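PDB 2QIK: putative gamma-glutamylcyclotransferase YkqA from Bacillus subtilis, which probably acts as a gamma-glutamylcyclotransferase, cleaving gamma-glutamyl compounds by cyclising the glutamyl group to 5-oxoproline. Local coordinates for residues 238-243 / 272-277; 131-136 / 177-182; 1-6 / 93-98; 135-140 / 187-192; 119-124 / 193-198. All blocks are in the same frame, centred on the assembly; numbering follows the deposited sequence. Where two conformers were deposited one is given.

Contact 1: 238-243 / 272-277; sequences EAEIAP and NSLPKG
The Glu-240 carboxylate has Leu-274 on one face: Leu-274 CD2 stands over it, 4.2 Å from Glu-240 CD, and Leu-274 CD1 lies 3.9 Å from Glu-240 OE1. The second flat group, the Pro-275 carbonyl, is met at its oxygen by Ala-242 N, which donates to Pro-275 O at 2.8 Å. Ile-241 CA adds a CA-H...O contact to the same Pro-275 O at 3.4 Å. Leu-274 supplies the apolar half. Its CB, directed at the loop, is 3.6 Å from Ala-242 N. With CG anti to the carbonyl carbon (chi1 -68°) the branches divide their work: CD1 rests against Ile-241 O at 3.5 Å and CD2 against Glu-240 CB at 3.7 Å, one methyl taking the backbone oxygen, the other the glutamate side chain. The Glu-240 chain passes obliquely across the leucine and carries its carboxylate on to His-270 and Arg-166. Further out, the Pro-275 ring touches Glu-240 O, Ile-241 CD1 touches Gly-277 CA, and a water accepts from Gly-277 N while donating to Ala-242 O. The tail that follows helix 261-273 is therefore laid across the loop before helix 245-258, at the protein surface. Polar recognition here is mainly between backbones, one direct bond and one through water, whereas Leu-274 contributes hydrophobic grip; the Glu-240 carboxylate finds its charged partner elsewhere.

Contact 2: 131-136 / 177-182; sequences FAYGSC and ADMLED
Met-179, a selenomethionine, lays its CG over the centre of the Tyr-133 ring, 3.5 Å from the centroid and only 10° off the ring normal, a nearly ideal CH-pi contact. Beyond CG the chain bends (chi3 -64°), which keeps CE close to the tyrosine, 3.7 Å from Tyr-133 CD1, and sets SE oblique to that ring. The same selenium meets a second aromatic: it lies in the plane of the Phe-131 ring, at the edge, 3.7 Å from Phe-131 CE2. One side chain therefore makes two Met-aromatic contacts of different geometry. Tyr-133 belongs to a Tyr-Gly-Ser-Cys sequence that follows strand 128-132 and resembles Tyr-8-Gly-9-Thr-10-Leu-11, the probable substrate-binding loop in the N-terminal half of the chain. A citrate, probably from the crystallisation liquor, sits on this second loop, bonded by Tyr-133 N, Ser-135 OG and Cys-136 N, consistent with an anion-accepting pocket. Strand 174-180 backs the loop through the tyrosine. Tyr-133 CG sits between its backbone N and carbonyl carbon (chi1 58°), which turns the ring edge to Ala-177 and Asp-178 and a face to Met-179; Ala-177 CB is 3.9 Å from Tyr-133 CE2. Tyr-133 OH passes 3.4 Å from Asp-178 CA on its way to a hydrogen bond with Phe-232 O, so the buried hydroxyl is satisfied from strand 224-234.

Contact 3: 1-6 / 93-98; sequences MNSLLF and IALIYF
Phe-6, Ala-94 and Ile-96 form the apolar centre on one face of the paired strands. Ile-96 lies alongside Phe-6, both pointing the same way, and brings its CD1 to the edge of the phenyl ring, 3.6 Å from Phe-6 CD1. That reach depends on an extended chain, with Ile-96 CG1 opposite the backbone N (chi1 -171°). Nearer the backbone, Phe-6 CB and Ala-94 CB approach to 4.0 Å, and Leu-4 CB adds a contact on the other side of the alanine. The opposite face carries Leu-5, Leu-95 and Tyr-97: Leu-5 CD1 lies in the plane of the tyrosine ring, 3.9 Å from Tyr-97 CE2, and the two side chains meet at about a right angle. Leu-95 extends this face toward the N terminus, its CD1 3.7 Å from Ser-3 CB. Helix 65-74 covers Leu-5 and Tyr-97, and its Asp-72 takes the tyrosine hydroxyl. Strands 3-7 and 90-98 are the outermost of a five-stranded antiparallel sheet, and their parallel pairing here joins its two ends, giving the barrel-like closure known from gamma-glutamylcyclotransferases. A single bridge, Leu-5 with Leu-95, makes the join. Leu-95 N donates to Leu-4 O at 2.9 Å, and Phe-6 N donates to Leu-95 O at 2.8 Å. The strand axes are 52° apart, and past the bridge a water spans the backbones, donating to Phe-6 O and accepting from Tyr-97 N. Just beyond, Tyr-97 O receives the hydroxyl of Tyr-8, a probable substrate-binding residue.

Contact 4: 135-140 / 187-192; sequences SCMDNA and EGVLYR
Gly-188 opens the contact by bringing its CA to within 4.1 Å of Met-137 SE, a bare piece of strand against the selenium of a selenomethionine. Val-189 follows as the main apolar partner. Its CG2 lies 3.6 Å from Met-137 CG; CB, CG and SE of Met-137 lie along this one methyl as the two side chains cross obliquely. The other branch, Val-189 CG1, sits 4.0 Å above one face of the Tyr-191 ring, offset toward the rim. Tyr-191 supplies the polar link: its OH donates to Cys-136 O at 2.7 Å. Its CG stands beside the backbone N (chi1 -63°), which sends the ring out to the 3-10 turn 135-137. One short bond, on a carbonyl lone pair, holds a turn whose Cys-136 N binds a citrate, probably from the crystallisation liquor. Past that turn, Asp-138 caps helix 140-145: Ala-140 N meets Asp-138 OD1 at 3.2 Å from above the carboxylate plane, 67° out of it, and OD1 also forms a salt bridge with Arg-253. Strand 185-193 is the middle one of its three-stranded sheet, between 128-132 and 154-161; Tyr-191 packs on Tyr-130 and Ala-132 of the former, while Val-189 also touches Tyr-258 of helix 245-258.

Contact 5: 119-124 / 193-198; sequences QMISKS and IPYSAL
Tyr-195 packs against the end of helix 115-122, where a Schellman motif terminates the helix and Ser-124, its C-prime residue with positive phi, turns the chain back. The tyrosine is the most heavily buried residue of the contact. Ser-124 CA stands over the centre of the Tyr-195 ring, 3.6 Å from the centroid and 12° off its normal. This CH-pi contact is made by the CA-H, with the Ser-124 side chain over the CE2 side of the ring, OG 3.5 Å from Tyr-195 CE2. Tyr-195 CG, opposite its own backbone N (chi1 -176°), extends the ring toward the helix end. The aromatic thus lies flat against the reversing chain, while Tyr-195 OH comes within 3.0 Å of Ile-121 O, itself the acceptor for Ser-124 N inside the Schellman motif. Met-120 O also approaches the ring obliquely, 3.7 Å from Tyr-195 CE1. Leu-198, at the start of helix 198-204, forms the second, wholly apolar half of the contact. Both Met-120 and Leu-198 pack on Leu-230 as well, and therefore also rest on strand 224-234. Met-120, a selenomethionine bent at its last torsion (chi3 69°), meets Leu-198 tip to tip, with Met-120 CE 3.8 Å from Leu-198 CD2.

How the contacts relate
From the N terminus, contact 3 comes first: it closes a loop of 86 residues by joining the outermost strands of the N-terminal sheet, and it is complete before any other opens. Contact 5 then ties the end of helix 115-122 to the turn leading into helix 198-204. Contacts 2 and 4 lie within that span; both leave from the 131-140 region, share Ser-135 and Cys-136, and close on successive strands, 174-180 and 185-193. They touch, with a probable hydrogen bond from Val-189 N to Ala-132 O. Contact 1 comes last and fastens the C-terminal tail to the loop before helix 245-258, closing a mainly helical span. Contacts 3 and 4 lie on opposite sides of the chain's centre.

Contact 1: 238-243 / 272-277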
# COMPACT_ATOMS: atom_id res chain seq x y z
N GLU A 238 4.98 14.08 -4.74
CA GLU A 238 5.24 15.27 -5.48
C GLU A 238 5.29 14.96 -6.98
O GLU A 238 5.33 13.79 -7.38
CB GLU A 238 6.52 15.91 -4.93
CG GLU A 238 6.41 16.19 -3.42
CD GLU A 238 7.36 17.12 -2.58
OE1 GLU A 238 7.72 18.25 -3.01
OE2 GLU A 238 7.60 16.71 -1.36
N ALA A 239 5.24 15.99 -7.84
CA ALA A 239 5.45 15.78 -9.28
C ALA A 239 6.78 15.07 -9.50
O ALA A 239 7.74 15.28 -8.81
CB ALA A 239 5.38 17.02 -10.08
N GLU A 240 6.80 14.23 -10.53
CA GLU A 240 7.95 13.38 -10.76
C GLU A 240 9.16 14.19 -11.23
O GLU A 240 9.09 15.05 -12.13
CB GLU A 240 7.64 12.32 -11.80
CG GLU A 240 6.56 11.33 -11.42
CD GLU A 240 6.57 10.16 -12.41
OE1 GLU A 240 7.46 9.25 -12.34
OE2 GLU A 240 5.70 10.15 -13.37
N ILE A 241 10.30 13.88 -10.67
CA ILE A 241 11.59 14.32 -11.11
C ILE A 241 12.51 13.12 -11.25
O ILE A 241 12.24 12.07 -10.70
CB ILE A 241 12.20 15.41 -10.24
CG1 ILE A 241 12.58 14.91 -8.89
CG2 ILE A 241 11.28 16.59 -10.09
CD1 ILE A 241 13.26 16.00 -8.05
N ALA A 242 13.61 13.27 -11.95
CA ALA A 242 14.51 12.16 -12.18
C ALA A 242 15.16 11.64 -10.89
O ALA A 242 15.50 12.43 -9.99
CB ALA A 242 15.61 12.55 -13.15
N PRO A 243 15.37 10.33 -10.83
CA PRO A 243 16.11 9.78 -9.72
C PRO A 243 17.63 10.08 -9.85
O PRO A 243 18.13 10.35 -10.96
CB PRO A 243 15.89 8.25 -9.86
CG PRO A 243 15.64 8.03 -11.33
CD PRO A 243 14.92 9.29 -11.78
N ASN A 272 14.60 8.14 -17.56
CA ASN A 272 15.52 8.99 -18.34
C ASN A 272 14.80 10.20 -18.94
O ASN A 272 15.46 11.14 -19.38
CB ASN A 272 16.24 8.18 -19.43
CG ASN A 272 17.21 7.22 -18.92
OD1 ASN A 272 17.39 6.08 -19.50
ND2 ASN A 272 17.87 7.58 -17.84
N SER A 273 13.47 10.20 -18.99
CA SER A 273 12.66 11.25 -19.60
C SER A 273 12.34 12.35 -18.59
O SER A 273 11.92 13.46 -18.94
CB SER A 273 11.37 10.64 -20.19
OG SER A 273 10.70 11.57 -20.98
N LEU A 274 12.48 12.04 -17.31
CA LEU A 274 12.08 12.98 -16.30
C LEU A 274 13.02 14.19 -16.19
O LEU A 274 14.23 14.04 -16.34
CB LEU A 274 11.99 12.21 -14.96
CG LEU A 274 10.86 11.16 -14.83
CD1 LEU A 274 11.03 10.42 -13.54
CD2 LEU A 274 9.49 11.79 -14.92
N PRO A 275 12.45 15.33 -15.82
CA PRO A 275 13.29 16.51 -15.60
C PRO A 275 14.12 16.33 -14.35
O PRO A 275 13.69 15.68 -13.40
CB PRO A 275 12.28 17.65 -15.42
CG PRO A 275 11.08 16.97 -14.94
CD PRO A 275 11.02 15.56 -15.53
N LYS A 276 15.26 16.96 -14.29
CA LYS A 276 16.07 16.93 -13.11
C LYS A 276 15.39 17.82 -12.07
O LYS A 276 14.74 18.84 -12.39
CB LYS A 276 17.50 17.40 -13.41
CG LYS A 276 18.49 16.93 -12.37
CD LYS A 276 19.50 17.93 -11.94
CE LYS A 276 20.39 17.38 -10.89
NZ LYS A 276 20.82 15.96 -11.18
N GLY A 277 15.58 17.46 -10.82
CA GLY A 277 15.38 18.45 -9.78
C GLY A 277 16.35 19.59 -10.04
O GLY A 277 15.95 20.71 -9.93
O HOH W 1 16.73 14.84 -10.39

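Contact 2: 131-136 / 177-182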
# COMPACT_ATOMS: atom_id res chain seq x y z
N PHE A 131 6.60 -7.22 -1.86
CA PHE A 131 6.65 -6.78 -3.27
C PHE A 131 7.52 -5.52 -3.41
O PHE A 131 7.18 -4.46 -2.84
CB PHE A 131 5.25 -6.51 -3.75
CG PHE A 131 5.14 -6.13 -5.18
CD1 PHE A 131 5.34 -7.03 -6.22
CD2 PHE A 131 4.81 -4.84 -5.54
CE1 PHE A 131 5.25 -6.63 -7.57
CE2 PHE A 131 4.79 -4.49 -6.91
CZ PHE A 131 4.96 -5.36 -7.86
N ALA A 132 8.63 -5.67 -4.11
CA ALA A 132 9.55 -4.59 -4.35
C ALA A 132 9.46 -4.16 -5.80
O ALA A 132 9.52 -5.00 -6.71
CB ALA A 132 11.02 -5.13 -4.10
N TYR A 133 9.43 -2.86 -6.03
CA TYR A 133 9.26 -2.28 -7.36
C TYR A 133 10.37 -1.30 -7.73
O TYR A 133 10.36 -0.76 -8.83
CB TYR A 133 7.88 -1.64 -7.49
CG TYR A 133 7.63 -0.57 -6.44
CD1 TYR A 133 6.97 -0.87 -5.29
CD2 TYR A 133 8.14 0.70 -6.58
CE1 TYR A 133 6.79 0.10 -4.27
CE2 TYR A 133 7.96 1.64 -5.63
CZ TYR A 133 7.31 1.35 -4.45
OH TYR A 133 7.18 2.36 -3.55
N GLY A 134 11.29 -1.05 -6.82
CA GLY A 134 12.37 -0.14 -7.09
C GLY A 134 13.72 -0.72 -6.67
O GLY A 134 14.05 -1.78 -7.07
N SER A 135 14.51 0.08 -5.90
CA SER A 135 15.87 -0.36 -5.58
C SER A 135 15.91 -1.58 -4.67
O SER A 135 16.93 -2.25 -4.63
CB SER A 135 16.76 0.68 -5.02
OG SER A 135 16.49 0.92 -3.68
N CYS A 136 14.79 -1.92 -4.02
CA CYS A 136 14.75 -3.20 -3.29
C CYS A 136 14.68 -4.41 -4.23
O CYS A 136 14.73 -5.54 -3.73
CB CYS A 136 13.60 -3.25 -2.30
SG CYS A 136 13.90 -2.13 -0.92
N ALA A 177 11.36 6.17 -5.87
CA ALA A 177 10.25 5.48 -6.46
C ALA A 177 9.03 5.34 -5.55
O ALA A 177 9.12 5.40 -4.35
CB ALA A 177 10.66 4.14 -6.96
N ASP A 178 7.94 5.06 -6.20
CA ASP A 178 6.60 4.97 -5.63
C ASP A 178 5.76 4.17 -6.60
O ASP A 178 6.17 3.96 -7.74
CB ASP A 178 5.97 6.36 -5.45
CG ASP A 178 4.69 6.40 -4.67
OD1 ASP A 178 4.43 5.49 -3.82
OD2 ASP A 178 3.97 7.43 -4.80
N MSE A 179 4.61 3.73 -6.17
CA MSE A 179 3.57 3.28 -7.09
C MSE A 179 2.30 4.08 -6.88
O MSE A 179 1.84 4.22 -5.77
CB MSE A 179 3.23 1.81 -6.94
CG MSE A 179 4.45 0.89 -7.21
SE MSE A 179 3.92 -0.92 -7.32
CE MSE A 179 3.29 -1.12 -5.55
N LEU A 180 1.81 4.66 -7.95
CA LEU A 180 0.59 5.47 -7.92
C LEU A 180 -0.56 4.66 -8.42
O LEU A 180 -0.45 4.02 -9.47
CB LEU A 180 0.74 6.68 -8.79
CG LEU A 180 -0.27 7.83 -8.62
CD1 LEU A 180 -0.12 8.45 -7.26
CD2 LEU A 180 -0.08 8.89 -9.71
N GLU A 181 -1.68 4.63 -7.68
CA GLU A 181 -2.86 3.84 -8.08
C GLU A 181 -3.66 4.67 -9.08
O GLU A 181 -4.67 5.28 -8.75
CB GLU A 181 -3.69 3.50 -6.86
CG GLU A 181 -4.74 2.46 -7.13
CD GLU A 181 -5.70 2.24 -6.01
OE1 GLU A 181 -5.58 2.88 -4.95
OE2 GLU A 181 -6.56 1.35 -6.14
N ASP A 182 -3.19 4.68 -10.33
CA ASP A 182 -3.70 5.54 -11.38
C ASP A 182 -4.25 4.81 -12.57
O ASP A 182 -4.55 5.43 -13.61
CB ASP A 182 -2.63 6.55 -11.81
CG ASP A 182 -1.41 5.93 -12.46
OD1 ASP A 182 -0.46 6.74 -12.80
OD2 ASP A 182 -1.41 4.67 -12.70

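Contact 3: 1-6 / 93-98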
# COMPACT_ATOMS: atom_id res chain seq x y z
N MSE A 1 -28.78 4.18 -6.22
CA MSE A 1 -28.22 5.52 -5.84
C MSE A 1 -27.02 5.10 -5.03
O MSE A 1 -27.12 5.01 -3.80
CB MSE A 1 -29.17 6.23 -4.92
CG MSE A 1 -28.49 7.40 -4.18
SE MSE A 1 -29.05 7.18 -2.34
CE MSE A 1 -31.04 7.15 -2.67
N ASN A 2 -26.01 4.68 -5.78
CA ASN A 2 -24.79 4.03 -5.19
C ASN A 2 -24.11 5.05 -4.33
O ASN A 2 -24.23 6.25 -4.54
CB ASN A 2 -23.80 3.58 -6.29
CG ASN A 2 -24.27 2.44 -7.09
OD1 ASN A 2 -23.63 2.02 -8.07
ND2 ASN A 2 -25.38 1.87 -6.64
N SER A 3 -23.38 4.56 -3.37
CA SER A 3 -22.68 5.44 -2.45
C SER A 3 -21.22 4.97 -2.35
O SER A 3 -20.98 3.77 -2.16
CB SER A 3 -23.27 5.30 -1.04
OG SER A 3 -24.65 5.66 -1.01
N LEU A 4 -20.29 5.91 -2.33
CA LEU A 4 -18.93 5.58 -1.96
C LEU A 4 -18.88 5.23 -0.49
O LEU A 4 -19.49 5.88 0.34
CB LEU A 4 -17.95 6.68 -2.30
CG LEU A 4 -17.84 7.00 -3.76
CD1 LEU A 4 -16.86 8.20 -3.93
CD2 LEU A 4 -17.33 5.83 -4.57
N LEU A 5 -18.11 4.19 -0.19
CA LEU A 5 -17.97 3.63 1.15
C LEU A 5 -16.49 3.39 1.47
O LEU A 5 -15.81 2.72 0.68
CB LEU A 5 -18.72 2.30 1.22
CG LEU A 5 -18.52 1.51 2.53
CD1 LEU A 5 -19.16 2.17 3.68
CD2 LEU A 5 -19.06 0.11 2.36
N PHE A 6 -16.03 3.99 2.54
CA PHE A 6 -14.65 3.79 3.02
C PHE A 6 -14.67 2.77 4.13
O PHE A 6 -15.38 2.91 5.12
CB PHE A 6 -14.10 5.14 3.54
CG PHE A 6 -12.73 5.06 4.17
CD1 PHE A 6 -12.58 4.95 5.52
CD2 PHE A 6 -11.60 5.11 3.40
CE1 PHE A 6 -11.31 4.93 6.12
CE2 PHE A 6 -10.36 5.08 3.98
CZ PHE A 6 -10.23 5.03 5.30
N ILE A 93 -15.74 11.96 -1.24
CA ILE A 93 -16.59 11.91 -0.05
C ILE A 93 -17.16 10.48 0.02
O ILE A 93 -17.71 9.96 -0.92
CB ILE A 93 -17.71 12.96 -0.10
CG1 ILE A 93 -17.13 14.37 -0.11
CG2 ILE A 93 -18.66 12.79 0.99
CD1 ILE A 93 -18.08 15.48 -0.29
N ALA A 94 -17.05 9.86 1.19
CA ALA A 94 -17.51 8.48 1.39
C ALA A 94 -18.13 8.29 2.74
O ALA A 94 -17.77 8.93 3.70
CB ALA A 94 -16.32 7.53 1.18
N LEU A 95 -19.02 7.29 2.82
CA LEU A 95 -19.57 6.85 4.07
C LEU A 95 -18.52 6.10 4.86
O LEU A 95 -17.63 5.45 4.33
CB LEU A 95 -20.67 5.83 3.77
CG LEU A 95 -21.94 6.43 3.22
CD1 LEU A 95 -22.87 5.32 2.68
CD2 LEU A 95 -22.68 7.24 4.33
N ILE A 96 -18.69 6.14 6.17
CA ILE A 96 -17.81 5.38 7.10
C ILE A 96 -18.66 4.98 8.29
O ILE A 96 -19.47 5.79 8.76
CB ILE A 96 -16.58 6.18 7.51
CG1 ILE A 96 -15.57 5.32 8.28
CG2 ILE A 96 -16.95 7.43 8.26
CD1 ILE A 96 -14.24 6.07 8.56
N TYR A 97 -18.47 3.76 8.80
CA TYR A 97 -19.14 3.26 9.99
C TYR A 97 -18.24 3.42 11.18
O TYR A 97 -17.05 3.20 11.11
CB TYR A 97 -19.53 1.77 9.80
CG TYR A 97 -20.70 1.56 8.86
CD1 TYR A 97 -21.98 1.38 9.35
CD2 TYR A 97 -20.53 1.57 7.49
CE1 TYR A 97 -23.07 1.20 8.48
CE2 TYR A 97 -21.62 1.40 6.62
CZ TYR A 97 -22.89 1.26 7.13
OH TYR A 97 -23.88 1.05 6.22
N PHE A 98 -18.84 3.70 12.32
CA PHE A 98 -18.07 3.87 13.59
C PHE A 98 -18.89 3.44 14.76
O PHE A 98 -20.10 3.55 14.74
CB PHE A 98 -17.59 5.36 13.75
CG PHE A 98 -18.73 6.34 13.87
CD1 PHE A 98 -19.19 6.75 15.14
CD2 PHE A 98 -19.27 6.97 12.74
CE1 PHE A 98 -20.19 7.71 15.27
CE2 PHE A 98 -20.30 7.89 12.87
CZ PHE A 98 -20.75 8.26 14.13
O HOH W 2 -16.77 1.91 7.32

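Contact 4: 135-140 / 187-192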
# COMPACT_ATOMS: atom_id res chain seq x y z
N SER A 135 14.51 0.08 -5.90
CA SER A 135 15.87 -0.36 -5.58
C SER A 135 15.91 -1.58 -4.67
O SER A 135 16.93 -2.25 -4.63
CB SER A 135 16.76 0.68 -5.02
OG SER A 135 16.49 0.92 -3.68
N CYS A 136 14.79 -1.92 -4.02
CA CYS A 136 14.75 -3.20 -3.29
C CYS A 136 14.68 -4.41 -4.23
O CYS A 136 14.73 -5.54 -3.73
CB CYS A 136 13.60 -3.25 -2.30
SG CYS A 136 13.90 -2.13 -0.92
N MSE A 137 14.59 -4.22 -5.56
CA MSE A 137 14.80 -5.30 -6.50
C MSE A 137 16.30 -5.65 -6.68
O MSE A 137 16.58 -6.74 -7.15
CB MSE A 137 14.23 -4.93 -7.87
CG MSE A 137 12.70 -4.64 -7.84
SE MSE A 137 11.98 -4.43 -9.58
CE MSE A 137 12.81 -2.87 -10.12
N ASP A 138 17.19 -4.76 -6.27
CA ASP A 138 18.63 -5.03 -6.27
C ASP A 138 19.09 -5.49 -4.91
O ASP A 138 18.35 -5.30 -3.91
CB ASP A 138 19.36 -3.71 -6.66
CG ASP A 138 20.81 -3.87 -6.79
OD1 ASP A 138 21.55 -3.21 -6.02
OD2 ASP A 138 21.23 -4.65 -7.63
N ASN A 139 20.23 -6.10 -4.85
CA ASN A 139 20.72 -6.68 -3.61
C ASN A 139 21.90 -5.99 -2.94
O ASN A 139 22.28 -6.43 -1.87
CB ASN A 139 20.91 -8.18 -3.69
CG ASN A 139 22.09 -8.55 -4.52
OD1 ASN A 139 22.55 -9.70 -4.42
ND2 ASN A 139 22.60 -7.64 -5.32
N ALA A 140 22.50 -4.97 -3.55
CA ALA A 140 23.74 -4.45 -2.96
C ALA A 140 23.51 -3.84 -1.58
O ALA A 140 24.29 -4.09 -0.68
CB ALA A 140 24.36 -3.43 -3.86
N GLU A 187 5.34 -3.79 -12.78
CA GLU A 187 5.98 -5.03 -12.40
C GLU A 187 6.91 -4.78 -11.24
O GLU A 187 7.43 -3.67 -11.06
CB GLU A 187 6.79 -5.67 -13.59
CG GLU A 187 6.00 -5.95 -14.84
CD GLU A 187 6.77 -6.79 -15.85
OE1 GLU A 187 7.88 -7.28 -15.55
OE2 GLU A 187 6.22 -6.92 -16.97
N GLY A 188 7.15 -5.86 -10.51
CA GLY A 188 8.18 -5.86 -9.47
C GLY A 188 8.58 -7.27 -9.15
O GLY A 188 8.20 -8.20 -9.87
N VAL A 189 9.32 -7.43 -8.09
CA VAL A 189 9.82 -8.75 -7.62
C VAL A 189 9.08 -9.02 -6.29
O VAL A 189 9.07 -8.19 -5.40
CB VAL A 189 11.39 -8.69 -7.33
CG1 VAL A 189 11.95 -10.02 -6.89
CG2 VAL A 189 12.17 -8.11 -8.51
N LEU A 190 8.53 -10.21 -6.17
CA LEU A 190 7.94 -10.67 -4.93
C LEU A 190 8.92 -11.57 -4.25
O LEU A 190 9.40 -12.56 -4.81
CB LEU A 190 6.62 -11.41 -5.21
CG LEU A 190 5.83 -11.79 -3.99
CD1 LEU A 190 5.29 -10.52 -3.33
CD2 LEU A 190 4.71 -12.74 -4.31
N TYR A 191 9.26 -11.25 -3.00
CA TYR A 191 10.13 -12.04 -2.16
C TYR A 191 9.34 -12.74 -1.05
O TYR A 191 8.39 -12.18 -0.51
CB TYR A 191 11.14 -11.19 -1.44
CG TYR A 191 12.15 -10.42 -2.26
CD1 TYR A 191 13.34 -10.98 -2.66
CD2 TYR A 191 11.95 -9.10 -2.52
CE1 TYR A 191 14.28 -10.28 -3.33
CE2 TYR A 191 12.90 -8.33 -3.23
CZ TYR A 191 14.08 -8.93 -3.60
OH TYR A 191 15.06 -8.20 -4.25
N ARG A 192 9.70 -13.97 -0.71
CA ARG A 192 9.21 -14.63 0.52
C ARG A 192 10.27 -14.37 1.60
O ARG A 192 11.42 -14.81 1.46
CB ARG A 192 9.08 -16.12 0.29
CG ARG A 192 8.51 -16.88 1.47
CD ARG A 192 8.43 -18.33 1.24
NE ARG A 192 7.49 -18.59 0.22
CZ ARG A 192 7.74 -18.86 -1.06
NH1 ARG A 192 8.99 -18.99 -1.50
NH2 ARG A 192 6.74 -19.03 -1.91

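Contact 5: 119-124 / 193-198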
# COMPACT_ATOMS: atom_id res chain seq x y z
N GLN A 119 -2.49 -6.11 11.93
CA GLN A 119 -2.63 -7.59 11.94
C GLN A 119 -1.30 -8.25 11.63
O GLN A 119 -0.92 -9.21 12.23
CB GLN A 119 -3.68 -8.02 10.95
CG GLN A 119 -5.14 -7.62 11.39
CD GLN A 119 -6.15 -7.96 10.34
OE1 GLN A 119 -7.16 -8.65 10.66
NE2 GLN A 119 -5.90 -7.60 9.14
N MSE A 120 -0.57 -7.68 10.68
CA MSE A 120 0.69 -8.23 10.28
C MSE A 120 1.71 -8.21 11.41
O MSE A 120 2.41 -9.19 11.71
CB MSE A 120 1.23 -7.47 9.08
CG MSE A 120 2.66 -7.85 8.62
SE MSE A 120 3.29 -6.89 7.12
CE MSE A 120 3.45 -5.21 8.00
N ILE A 121 1.83 -7.06 12.09
CA ILE A 121 2.82 -6.94 13.13
C ILE A 121 2.36 -7.62 14.40
O ILE A 121 3.13 -8.37 15.01
CB ILE A 121 3.23 -5.49 13.35
CG1 ILE A 121 4.00 -5.00 12.14
CG2 ILE A 121 4.08 -5.35 14.59
CD1 ILE A 121 3.14 -4.45 11.10
N SER A 122 1.11 -7.42 14.84
CA SER A 122 0.68 -7.95 16.12
C SER A 122 0.56 -9.49 16.10
O SER A 122 0.65 -10.12 17.16
CB SER A 122 -0.61 -7.31 16.54
OG SER A 122 -1.66 -7.73 15.75
N LYS A 123 0.37 -10.09 14.94
CA LYS A 123 0.32 -11.55 14.82
C LYS A 123 1.66 -12.11 14.30
O LYS A 123 1.72 -13.32 14.01
CB LYS A 123 -0.86 -12.01 13.95
CG LYS A 123 -2.21 -11.52 14.46
CD LYS A 123 -2.91 -12.38 15.41
CE LYS A 123 -4.40 -11.93 15.45
NZ LYS A 123 -4.82 -11.21 14.20
N SER A 124 2.69 -11.28 14.20
CA SER A 124 4.00 -11.71 13.76
C SER A 124 3.87 -12.61 12.51
O SER A 124 4.44 -13.71 12.44
CB SER A 124 4.86 -12.35 14.89
OG SER A 124 5.17 -11.47 16.00
N ILE A 193 9.90 -13.63 2.63
CA ILE A 193 10.84 -13.24 3.69
C ILE A 193 10.30 -13.66 5.07
O ILE A 193 9.08 -13.72 5.26
CB ILE A 193 11.16 -11.75 3.65
CG1 ILE A 193 9.95 -10.89 4.12
CG2 ILE A 193 11.63 -11.27 2.29
CD1 ILE A 193 10.26 -9.39 4.13
N PRO A 194 11.18 -13.90 6.03
CA PRO A 194 10.72 -14.11 7.37
C PRO A 194 10.24 -12.79 7.98
O PRO A 194 10.73 -11.73 7.66
CB PRO A 194 11.95 -14.68 8.12
CG PRO A 194 12.91 -15.08 7.01
CD PRO A 194 12.63 -14.07 5.91
N TYR A 195 9.33 -12.92 8.94
CA TYR A 195 8.91 -11.80 9.78
C TYR A 195 10.14 -11.01 10.32
O TYR A 195 10.08 -9.79 10.47
CB TYR A 195 8.06 -12.30 10.90
CG TYR A 195 7.52 -11.19 11.76
CD1 TYR A 195 6.56 -10.32 11.32
CD2 TYR A 195 7.95 -11.03 13.08
CE1 TYR A 195 6.08 -9.30 12.09
CE2 TYR A 195 7.47 -10.01 13.87
CZ TYR A 195 6.52 -9.17 13.38
OH TYR A 195 6.05 -8.16 14.21
N SER A 196 11.20 -11.70 10.68
CA SER A 196 12.33 -11.10 11.26
C SER A 196 13.06 -10.14 10.33
O SER A 196 13.91 -9.37 10.80
CB SER A 196 13.32 -12.11 11.76
OG SER A 196 13.83 -12.87 10.69
N ALA A 197 12.76 -10.15 9.04
CA ALA A 197 13.32 -9.17 8.07
C ALA A 197 12.54 -7.89 8.05
O ALA A 197 12.98 -6.91 7.40
CB ALA A 197 13.31 -9.79 6.72
N LEU A 198 11.38 -7.80 8.69
CA LEU A 198 10.54 -6.64 8.50
C LEU A 198 11.05 -5.35 9.07
O LEU A 198 10.88 -4.27 8.44
CB LEU A 198 9.14 -6.93 9.12
CG LEU A 198 8.04 -6.00 8.74
CD1 LEU A 198 7.87 -5.84 7.17
CD2 LEU A 198 6.78 -6.51 9.38